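Local coordinates for glutathione S-transferase omega-like 2 (Saccharomyces cerevisiae, PDB 5LKB), which uses glutathione as a '1-Cys' thiol transferase, reducing dehydroascorbate and dimethylarsinic acid, and also reacts with glutathionyl-(hydro)quinones, at residues 52-55 with 56-60; 125-128 with 129-133; 212-216 with 217-221; 247-250 with 251-255. All blocks are in the same frame, centred on the assembly; numbering follows the deposited sequence.

From the N terminus the four contacts come one after another; each is local, so none crosses or encloses another. Contact 1 closes the last turns of helix 47-58, part of the beta-alpha-beta unit formed with strands 38-42 and 66-69. Contact 2 closes a tight turn in the loop between helices 95-98 and 141-148, still in the thioredoxin-like N-terminal part. The chain then enters the helical C-terminal part, where contact 3 closes the end of helix 205-220 and contact 4 two turns of helix 232-264. Contacts 3 and 4 touch directly, W214 CH2 lying 3.5 Å from V249 CG2; contacts 2 and 4 are farthest apart, their centres about 39 Å from each other.

Contact 1: 52-55 with 56-60; sequences TLIT and RALKG
I54 and L58 sit one helical turn apart and run side by side in the same direction, with CG2 of I54 3.8 Å from CD1 of L58. That branch of I54 is available because chi1 of -66° sets CG2 opposite the backbone N and leaves CG1 beside the backbone N. The backbone beneath is regular: R56 N bonds to T52 O at 2.9 Å, and A57, L58 and K59 repeat the step to L53, I54 and T55. The tight side carries T52 and T55, both buried; T55 OG1 turns back to bond R51 O within the helix. R56 is buried as well, its chain stretched from CG to NE so that the guanidinium reaches the backbone carbonyls of I65 and D100. A water at 2.8 Å from both L53 O and R56 NH1 fastens the same group to its own helix. The looser side holds A57 and G60, partly exposed; L58, though also partly exposed, still packs on I54 and I288. Here G60, with positive phi, closes a Schellman motif: its N bonds A57 O at 3.0 Å, while the N of the next residue reaches R56 O. K59 leaves by a bent chain whose NZ bonds the carbonyls of H194 and T197. Around the helix, T52 and R56 lie against strand 38-42, T55 against helix 174-182, and I54 and L58 against helix 285-304.

Contact 2: 125-128 with 129-133; sequences RFMV and DATNE
R125 bends back on itself to meet D129: chi1 of -65° keeps CG beside the backbone N, and a bend at chi3 (-62°) swings the guanidinium round to the carboxylate. The grip is side-on, with NE of R125 3.1 Å from OD2 of D129 and NH2 of R125 2.8 Å from OD1 of D129. Both oxygens lie close to the guanidinium plane, but the two flat groups are not coplanar; their planes stand 42° apart, and NE comes to OD2 from above the carboxylate. OD2 also takes the backbone N of R125 at 2.9 Å, on its anti lone pair. S123 OG adds a further bond to OD2 and W72 NE1 one to OD1, so the buried carboxylate is held from several directions. One face of the guanidinium is covered by CG1 of V128. Farther along, CE of M127 touches CG2 of T131 at 3.8 Å, and the F126 ring brings CE1 to within 3.6 Å of N132 N. M127 N closes the backbone onto A130 O, 3.0 Å away. T131 is tied by its backbone to V69 and L82, which places this loop beside edge strand 66-69. With R125 O accepting from both V128 N and D129 N, and M127 at positive phi, residues 125-128 form a type II beta turn, braced by the salt bridge from R125 to D129 just after it.

Contact 3: 212-216 with 217-221; sequences NSWVY and DSINN
S213 O meets D217 N in a weak bond of 3.4 Å, where helix 205-220 of the GST C-terminal domain starts its final stretch and widens into a pi-type turn. A water joins their side chains, hydrogen-bonded to S213 OG and donating to D217 OD2. W214 comes next; its O takes S218 N at 3.0 Å. With CG between the backbone N and the carbonyl carbon (chi1 59°), the indole lies beside the next turn, and its CZ3 comes loosely to CD1 of I219, 4.4 Å away, while CG2 of V215 lies over one of its faces. V215 marks the change of step. Its O takes both the ordinary step (I219 N) and the wider one (N220 N), each 2.9 Å away, the two donors arriving from opposite faces of the carbonyl plane. Y216 keeps the wider step, its O bonding N221 N at 2.8 Å. OD1 of N221 bonds NE of R15, a glutathione-binding residue, which puts this helix end next to that site. The Y216 ring and the N221 amide point the same way and are nearly parallel, and CB of N221 makes a CH-pi contact over the ring face, 4.1 Å from the Y216 centroid and 22° off its normal.

Contact 4: 247-250 with 251-255; sequences DKVE and KILSD
V249 and L253 lie side by side on the buried face of helix 232-264, and their side chains point the same way. V249 puts CG1 opposite its backbone N (chi1 175°), which turns that methyl along the helix toward the next turn, where CD1 of L253 waits at 4.0 Å. CG of L253 also lies 3.5 Å from V249 O, the same oxygen that takes L253 N at 3.0 Å. I252 behaves similarly one residue earlier, its CG1 3.5 Å from K248 O. E250 leaves the helix differently: extended at first, the chain bends at chi2 (74°) and carries the carboxylate to the start of helix 317-329, where OE1 bonds the N of I319 and OE2 the N of F318. Two backbone N-H groups at a helix N terminus would probably stabilise the negative charge. D247, a turn back, is bonded through OD1 to Y316 OH, so two acidic side chains meet the same neighbouring segment. On the exposed side K251 pairs with D255. K251 has a bend at chi2 (61°) that curls it over the next turn, and its NZ lands 2.7 Å from OD1 of D255 on the syn lone pair, with a weak second bond to OD2. This is an i to i+4 salt bridge along the helix surface. Regular backbone bonds such as E250 O to S254 N, 2.8 Å, run unbroken below. The pattern is that of an amphipathic helix in the all-helical C-terminal domain of glutathione transferases, packed between helices 205-220 and 317-329.

Contact 1: 52-55 with 56-60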
loop_
_atom_site.group_PDB
_atom_site.type_symbol
_atom_site.label_atom_id
_atom_site.label_comp_id
_atom_site.label_asym_id
_atom_site.label_seq_id
_atom_site.Cartn_x
_atom_site.Cartn_y
_atom_site.Cartn_z
ATOM N N THR A 52 -21.202 -7.262 -15.171
ATOM C CA THR A 52 -22.584 -7.384 -15.624
ATOM C C THR A 52 -23.300 -6.046 -15.606
ATOM O O THR A 52 -24.182 -5.822 -16.443
ATOM C CB THR A 52 -23.336 -8.449 -14.817
ATOM O OG1 THR A 52 -23.633 -8.055 -13.491
ATOM C CG2 THR A 52 -22.586 -9.749 -14.754
ATOM N N LEU A 53 -22.976 -5.150 -14.653
ATOM C CA LEU A 53 -23.576 -3.827 -14.632
ATOM C C LEU A 53 -23.145 -3.021 -15.847
ATOM O O LEU A 53 -23.977 -2.360 -16.482
ATOM C CB LEU A 53 -23.190 -3.089 -13.381
ATOM C CG LEU A 53 -23.733 -3.592 -12.087
ATOM C CD1 LEU A 53 -23.196 -2.713 -10.924
ATOM C CD2 LEU A 53 -25.253 -3.606 -12.026
ATOM N N ILE A 54 -21.863 -3.063 -16.196
ATOM C CA ILE A 54 -21.359 -2.330 -17.342
ATOM C C ILE A 54 -22.068 -2.826 -18.613
ATOM O O ILE A 54 -22.521 -2.044 -19.459
ATOM C CB ILE A 54 -19.829 -2.458 -17.474
ATOM C CG1 ILE A 54 -19.158 -1.760 -16.270
ATOM C CG2 ILE A 54 -19.338 -1.840 -18.761
ATOM C CD1 ILE A 54 -17.767 -2.239 -16.003
ATOM N N THR A 55 -22.147 -4.141 -18.754
ATOM C CA THR A 55 -22.720 -4.736 -19.954
ATOM C C THR A 55 -24.216 -4.456 -20.032
ATOM O O THR A 55 -24.723 -4.114 -21.110
ATOM C CB THR A 55 -22.423 -6.235 -19.958
ATOM O OG1 THR A 55 -21.001 -6.480 -19.919
ATOM C CG2 THR A 55 -22.902 -6.878 -21.262
ATOM N N ARG A 56 -24.922 -4.553 -18.912
ATOM C CA ARG A 56 -26.324 -4.170 -18.851
ATOM C C ARG A 56 -26.549 -2.749 -19.356
ATOM O O ARG A 56 -27.512 -2.463 -20.094
ATOM C CB ARG A 56 -26.898 -4.414 -17.448
ATOM C CG ARG A 56 -28.293 -3.837 -17.195
ATOM C CD ARG A 56 -28.742 -4.290 -15.866
ATOM N NE ARG A 56 -29.919 -3.601 -15.332
ATOM C CZ ARG A 56 -29.944 -2.561 -14.507
ATOM N NH1 ARG A 56 -28.818 -1.973 -14.052
ATOM N NH2 ARG A 56 -31.109 -2.125 -14.050
ATOM N N ALA A 57 -25.710 -1.813 -18.942
ATOM C CA ALA A 57 -25.865 -0.445 -19.423
ATOM C C ALA A 57 -25.561 -0.321 -20.911
ATOM O O ALA A 57 -26.337 0.315 -21.652
ATOM C CB ALA A 57 -24.960 0.493 -18.629
ATOM N N LEU A 58 -24.446 -0.873 -21.369
ATOM C CA LEU A 58 -23.974 -0.694 -22.738
ATOM C C LEU A 58 -24.978 -1.301 -23.712
ATOM O O LEU A 58 -25.163 -0.809 -24.831
ATOM C CB LEU A 58 -22.603 -1.354 -22.934
ATOM C CG LEU A 58 -21.391 -0.611 -22.321
ATOM C CD1 LEU A 58 -20.128 -1.457 -22.468
ATOM C CD2 LEU A 58 -21.127 0.701 -22.962
ATOM N N LYS A 59 -25.619 -2.384 -23.300
ATOM C CA LYS A 59 -26.573 -3.042 -24.188
ATOM C C LYS A 59 -27.983 -2.502 -24.017
ATOM O O LYS A 59 -28.914 -3.046 -24.651
ATOM C CB LYS A 59 -26.512 -4.556 -23.989
ATOM C CG LYS A 59 -25.238 -5.232 -24.595
ATOM C CD LYS A 59 -25.159 -5.096 -26.094
ATOM C CE LYS A 59 -26.018 -6.160 -26.740
ATOM N NZ LYS A 59 -26.622 -5.680 -28.071
ATOM N N GLY A 60 -28.178 -1.455 -23.200
ATOM C CA GLY A 60 -29.482 -0.807 -23.110
ATOM C C GLY A 60 -30.568 -1.593 -22.428
ATOM O O GLY A 60 -31.738 -1.521 -22.843
HETATM O O HOH W 1 -26.308 -1.607 -15.213
#

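Contact 2: 125-128 with 129-133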
loop_
_atom_site.group_PDB
_atom_site.type_symbol
_atom_site.label_atom_id
_atom_site.label_comp_id
_atom_site.label_asym_id
_atom_site.label_seq_id
_atom_site.Cartn_x
_atom_site.Cartn_y
_atom_site.Cartn_z
ATOM N N ARG A 125 -27.765 2.760 5.741
ATOM C CA ARG A 125 -28.203 3.923 4.981
ATOM C C ARG A 125 -28.918 3.465 3.715
ATOM O O ARG A 125 -28.292 3.007 2.767
ATOM C CB ARG A 125 -27.001 4.795 4.653
ATOM C CG ARG A 125 -26.350 5.409 5.918
ATOM C CD ARG A 125 -25.114 6.159 5.526
ATOM N NE ARG A 125 -24.135 5.264 4.931
ATOM C CZ ARG A 125 -23.015 5.675 4.328
ATOM N NH1 ARG A 125 -22.708 6.974 4.235
ATOM N NH2 ARG A 125 -22.195 4.774 3.839
ATOM N N PHE A 126 -30.248 3.511 3.709
ATOM C CA PHE A 126 -30.965 2.938 2.589
ATOM C C PHE A 126 -30.653 3.683 1.296
ATOM O O PHE A 126 -30.645 4.913 1.241
ATOM C CB PHE A 126 -32.465 2.919 2.875
ATOM C CG PHE A 126 -33.249 2.055 1.918
ATOM C CD1 PHE A 126 -33.100 0.678 1.942
ATOM C CD2 PHE A 126 -34.091 2.627 1.000
ATOM C CE1 PHE A 126 -33.854 -0.149 1.034
ATOM C CE2 PHE A 126 -34.818 1.831 0.111
ATOM C CZ PHE A 126 -34.688 0.446 0.136
ATOM N N MET A 127 -30.428 2.912 0.220
ATOM C CA MET A 127 -30.020 3.409 -1.092
ATOM C C MET A 127 -28.609 3.980 -1.115
ATOM O O MET A 127 -28.229 4.603 -2.095
ATOM C CB MET A 127 -31.039 4.372 -1.702
ATOM C CG MET A 127 -32.442 3.750 -1.821
ATOM S SD MET A 127 -32.547 2.113 -2.636
ATOM C CE MET A 127 -31.761 2.576 -4.109
ATOM N N VAL A 128 -27.828 3.754 -0.064
ATOM C CA VAL A 128 -26.434 4.220 0.009
ATOM C C VAL A 128 -25.544 3.003 0.257
ATOM O O VAL A 128 -24.688 2.702 -0.591
ATOM C CB VAL A 128 -26.231 5.311 1.072
ATOM C CG1 VAL A 128 -24.762 5.677 1.127
ATOM C CG2 VAL A 128 -27.065 6.516 0.741
ATOM N N ASP A 129 -25.756 2.282 1.373
ATOM C CA ASP A 129 -25.018 1.058 1.661
ATOM C C ASP A 129 -25.540 -0.149 0.881
ATOM O O ASP A 129 -24.779 -1.086 0.651
ATOM C CB ASP A 129 -25.068 0.767 3.147
ATOM C CG ASP A 129 -24.389 1.850 3.966
ATOM O OD1 ASP A 129 -23.196 2.148 3.677
ATOM O OD2 ASP A 129 -25.037 2.336 4.927
ATOM N N ALA A 130 -26.835 -0.172 0.526
ATOM C CA ALA A 130 -27.479 -1.356 -0.044
ATOM C C ALA A 130 -28.888 -0.965 -0.421
ATOM O O ALA A 130 -29.391 0.096 -0.024
ATOM C CB ALA A 130 -27.526 -2.498 0.948
ATOM N N THR A 131 -29.488 -1.812 -1.271
ATOM C CA THR A 131 -30.934 -1.784 -1.441
ATOM C C THR A 131 -31.539 -2.959 -0.696
ATOM O O THR A 131 -30.866 -3.791 -0.102
ATOM C CB THR A 131 -31.335 -1.842 -2.930
ATOM O OG1 THR A 131 -31.150 -3.183 -3.431
ATOM C CG2 THR A 131 -30.502 -0.963 -3.796
ATOM N N ASN A 132 -32.866 -3.030 -0.791
ATOM C CA ASN A 132 -33.596 -4.189 -0.339
ATOM C C ASN A 132 -33.590 -5.239 -1.441
ATOM O O ASN A 132 -33.207 -4.989 -2.589
ATOM C CB ASN A 132 -35.019 -3.784 0.049
ATOM C CG ASN A 132 -35.829 -3.248 -1.123
ATOM O OD1 ASN A 132 -35.317 -2.584 -2.027
ATOM N ND2 ASN A 132 -37.143 -3.495 -1.093
ATOM N N GLU A 133 -34.045 -6.444 -1.069
ATOM C CA GLU A 133 -34.397 -7.481 -2.026
ATOM C C GLU A 133 -35.902 -7.291 -2.268
ATOM O O GLU A 133 -36.698 -7.617 -1.376
ATOM C CB GLU A 133 -34.057 -8.860 -1.433
ATOM C CG GLU A 133 -34.132 -10.032 -2.424
ATOM C CD GLU A 133 -35.567 -10.218 -2.916
ATOM O OE1 GLU A 133 -36.369 -10.699 -2.074
ATOM O OE2 GLU A 133 -35.860 -9.837 -4.068
#

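Contact 3: 212-216 with 217-221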
loop_
_atom_site.group_PDB
_atom_site.type_symbol
_atom_site.label_atom_id
_atom_site.label_comp_id
_atom_site.label_asym_id
_atom_site.label_seq_id
_atom_site.Cartn_x
_atom_site.Cartn_y
_atom_site.Cartn_z
ATOM N N ASN A 212 -8.872 -12.807 -22.792
ATOM C CA ASN A 212 -9.653 -13.081 -21.584
ATOM C C ASN A 212 -9.066 -14.216 -20.768
ATOM O O ASN A 212 -9.080 -14.176 -19.540
ATOM C CB ASN A 212 -11.106 -13.480 -21.922
ATOM C CG ASN A 212 -12.034 -12.316 -22.227
ATOM O OD1 ASN A 212 -11.677 -11.120 -22.196
ATOM N ND2 ASN A 212 -13.268 -12.691 -22.628
ATOM N N SER A 213 -8.569 -15.278 -21.426
ATOM C CA SER A 213 -8.092 -16.445 -20.706
ATOM C C SER A 213 -6.907 -16.109 -19.786
ATOM O O SER A 213 -6.910 -16.515 -18.619
ATOM C CB SER A 213 -7.717 -17.576 -21.689
ATOM O OG SER A 213 -7.357 -18.710 -20.942
ATOM N N TRP A 214 -5.876 -15.461 -20.327
ATOM C CA TRP A 214 -4.713 -15.161 -19.467
ATOM C C TRP A 214 -4.976 -13.968 -18.571
ATOM O O TRP A 214 -4.387 -13.899 -17.481
ATOM C CB TRP A 214 -3.411 -14.988 -20.272
ATOM C CG TRP A 214 -3.343 -13.937 -21.308
ATOM C CD1 TRP A 214 -3.606 -14.088 -22.656
ATOM C CD2 TRP A 214 -2.934 -12.581 -21.144
ATOM N NE1 TRP A 214 -3.398 -12.923 -23.312
ATOM C CE2 TRP A 214 -2.959 -11.974 -22.415
ATOM C CE3 TRP A 214 -2.514 -11.814 -20.043
ATOM C CZ2 TRP A 214 -2.641 -10.621 -22.623
ATOM C CZ3 TRP A 214 -2.188 -10.477 -20.254
ATOM C CH2 TRP A 214 -2.211 -9.895 -21.519
ATOM N N VAL A 215 -5.789 -13.004 -18.996
ATOM C CA VAL A 215 -6.147 -11.925 -18.078
ATOM C C VAL A 215 -6.920 -12.484 -16.898
ATOM O O VAL A 215 -6.721 -12.064 -15.751
ATOM C CB VAL A 215 -6.905 -10.804 -18.822
ATOM C CG1 VAL A 215 -7.562 -9.827 -17.835
ATOM C CG2 VAL A 215 -5.980 -10.111 -19.741
ATOM N N TYR A 216 -7.780 -13.483 -17.121
ATOM C CA TYR A 216 -8.471 -14.092 -15.990
ATOM C C TYR A 216 -7.499 -14.676 -14.971
ATOM O O TYR A 216 -7.574 -14.380 -13.766
ATOM C CB TYR A 216 -9.481 -15.148 -16.454
ATOM C CG TYR A 216 -10.020 -15.912 -15.276
ATOM C CD1 TYR A 216 -11.008 -15.388 -14.467
ATOM C CD2 TYR A 216 -9.447 -17.136 -14.869
ATOM C CE1 TYR A 216 -11.450 -16.019 -13.365
ATOM C CE2 TYR A 216 -9.891 -17.804 -13.754
ATOM C CZ TYR A 216 -10.886 -17.243 -12.973
ATOM O OH TYR A 216 -11.341 -17.846 -11.854
ATOM N N ASP A 217 -6.606 -15.550 -15.417
ATOM C CA ASP A 217 -5.808 -16.287 -14.467
ATOM C C ASP A 217 -4.819 -15.383 -13.762
ATOM O O ASP A 217 -4.515 -15.612 -12.588
ATOM C CB ASP A 217 -5.041 -17.414 -15.148
ATOM C CG ASP A 217 -5.936 -18.630 -15.443
ATOM O OD1 ASP A 217 -6.741 -19.068 -14.577
ATOM O OD2 ASP A 217 -5.825 -19.130 -16.586
ATOM N N SER A 218 -4.260 -14.428 -14.493
ATOM C CA SER A 218 -3.118 -13.647 -14.033
ATOM C C SER A 218 -3.481 -12.280 -13.458
ATOM O O SER A 218 -2.643 -11.717 -12.758
ATOM C CB SER A 218 -2.064 -13.450 -15.127
ATOM O OG SER A 218 -2.529 -12.555 -16.192
ATOM N N ILE A 219 -4.658 -11.722 -13.734
ATOM C CA ILE A 219 -5.001 -10.357 -13.338
ATOM C C ILE A 219 -6.322 -10.383 -12.593
ATOM O O ILE A 219 -6.396 -10.044 -11.412
ATOM C CB ILE A 219 -4.985 -9.414 -14.559
ATOM C CG1 ILE A 219 -3.552 -9.336 -15.128
ATOM C CG2 ILE A 219 -5.522 -8.044 -14.196
ATOM C CD1 ILE A 219 -3.344 -8.693 -16.429
ATOM N N ASN A 220 -7.405 -10.762 -13.289
ATOM C CA ASN A 220 -8.720 -10.759 -12.648
ATOM C C ASN A 220 -8.724 -11.599 -11.386
ATOM O O ASN A 220 -9.098 -11.138 -10.293
ATOM C CB ASN A 220 -9.837 -11.253 -13.584
ATOM C CG ASN A 220 -10.052 -10.408 -14.793
ATOM O OD1 ASN A 220 -9.924 -9.158 -14.801
ATOM N ND2 ASN A 220 -10.500 -11.063 -15.834
ATOM N N ASN A 221 -8.360 -12.902 -11.522
ATOM C CA ASN A 221 -8.179 -13.786 -10.388
ATOM C C ASN A 221 -6.763 -13.707 -9.817
ATOM O O ASN A 221 -6.567 -14.090 -8.667
ATOM C CB ASN A 221 -8.512 -15.252 -10.768
ATOM C CG ASN A 221 -8.862 -16.069 -9.576
ATOM O OD1 ASN A 221 -9.585 -15.663 -8.649
ATOM N ND2 ASN A 221 -8.362 -17.305 -9.563
HETATM O O HOH W 2 -8.128 -19.233 -18.050
#

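Contact 4: 247-250 with 251-255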
loop_
_atom_site.group_PDB
_atom_site.type_symbol
_atom_site.label_atom_id
_atom_site.label_comp_id
_atom_site.label_asym_id
_atom_site.label_seq_id
_atom_site.Cartn_x
_atom_site.Cartn_y
_atom_site.Cartn_z
ATOM N N ASP A 247 2.537 -6.213 -17.388
ATOM C CA ASP A 247 3.533 -5.838 -18.377
ATOM C C ASP A 247 3.091 -6.247 -19.780
ATOM O O ASP A 247 3.267 -5.469 -20.717
ATOM C CB ASP A 247 4.876 -6.473 -18.047
ATOM C CG ASP A 247 5.500 -5.885 -16.792
ATOM O OD1 ASP A 247 5.093 -4.778 -16.370
ATOM O OD2 ASP A 247 6.457 -6.533 -16.324
ATOM N N LYS A 248 2.473 -7.421 -19.899
ATOM C CA LYS A 248 1.969 -7.899 -21.203
ATOM C C LYS A 248 0.867 -6.990 -21.741
ATOM O O LYS A 248 0.895 -6.599 -22.926
ATOM C CB LYS A 248 1.502 -9.352 -21.107
ATOM C CG LYS A 248 2.665 -10.299 -20.904
ATOM C CD LYS A 248 2.262 -11.759 -20.921
ATOM C CE LYS A 248 3.373 -12.639 -20.369
ATOM N NZ LYS A 248 2.956 -14.089 -20.603
ATOM N N VAL A 249 -0.087 -6.613 -20.875
ATOM C CA VAL A 249 -1.162 -5.707 -21.272
ATOM C C VAL A 249 -0.606 -4.357 -21.682
ATOM O O VAL A 249 -1.031 -3.763 -22.673
ATOM C CB VAL A 249 -2.198 -5.571 -20.143
ATOM C CG1 VAL A 249 -3.281 -4.508 -20.520
ATOM C CG2 VAL A 249 -2.803 -6.871 -19.819
ATOM N N GLU A 250 0.308 -3.802 -20.853
ATOM C CA GLU A 250 0.925 -2.519 -21.129
ATOM C C GLU A 250 1.616 -2.483 -22.505
ATOM O O GLU A 250 1.540 -1.463 -23.202
ATOM C CB GLU A 250 1.923 -2.191 -19.999
ATOM C CG GLU A 250 2.655 -0.889 -20.129
ATOM C CD GLU A 250 1.805 0.355 -19.831
ATOM O OE1 GLU A 250 0.626 0.230 -19.372
ATOM O OE2 GLU A 250 2.287 1.477 -20.125
ATOM N N LYS A 251 2.332 -3.568 -22.851
ATOM C CA LYS A 251 2.981 -3.713 -24.164
ATOM C C LYS A 251 1.956 -3.683 -25.300
ATOM O O LYS A 251 2.113 -2.928 -26.274
ATOM C CB LYS A 251 3.811 -5.006 -24.183
ATOM C CG LYS A 251 4.437 -5.342 -25.539
ATOM C CD LYS A 251 5.389 -4.286 -26.019
ATOM C CE LYS A 251 6.138 -4.753 -27.318
ATOM N NZ LYS A 251 6.573 -3.569 -28.143
ATOM N N ILE A 252 0.863 -4.410 -25.136
ATOM C CA ILE A 252 -0.191 -4.425 -26.143
ATOM C C ILE A 252 -0.709 -3.023 -26.372
ATOM O O ILE A 252 -0.857 -2.560 -27.512
ATOM C CB ILE A 252 -1.322 -5.361 -25.710
ATOM C CG1 ILE A 252 -0.915 -6.826 -25.894
ATOM C CG2 ILE A 252 -2.636 -5.090 -26.515
ATOM C CD1 ILE A 252 -1.879 -7.802 -25.268
ATOM N N LEU A 253 -1.037 -2.323 -25.273
ATOM C CA LEU A 253 -1.573 -0.980 -25.386
ATOM C C LEU A 253 -0.549 0.035 -25.885
ATOM O O LEU A 253 -0.908 0.957 -26.619
ATOM C CB LEU A 253 -2.167 -0.544 -24.043
ATOM C CG LEU A 253 -3.375 -1.309 -23.600
ATOM C CD1 LEU A 253 -3.846 -0.894 -22.246
ATOM C CD2 LEU A 253 -4.535 -1.127 -24.613
ATOM N N SER A 254 0.733 -0.096 -25.487
ATOM C CA SER A 254 1.771 0.791 -25.994
ATOM C C SER A 254 1.936 0.637 -27.508
ATOM O O SER A 254 1.997 1.628 -28.237
ATOM C CB SER A 254 3.081 0.486 -25.270
ATOM O OG SER A 254 4.205 1.261 -25.747
ATOM N N ASP A 255 1.996 -0.599 -27.983
ATOM C CA ASP A 255 2.080 -0.839 -29.423
ATOM C C ASP A 255 0.864 -0.251 -30.137
ATOM O O ASP A 255 1.001 0.408 -31.178
ATOM C CB ASP A 255 2.207 -2.338 -29.677
ATOM C CG ASP A 255 3.589 -2.883 -29.358
ATOM O OD1 ASP A 255 4.530 -2.058 -29.170
ATOM O OD2 ASP A 255 3.727 -4.131 -29.305
#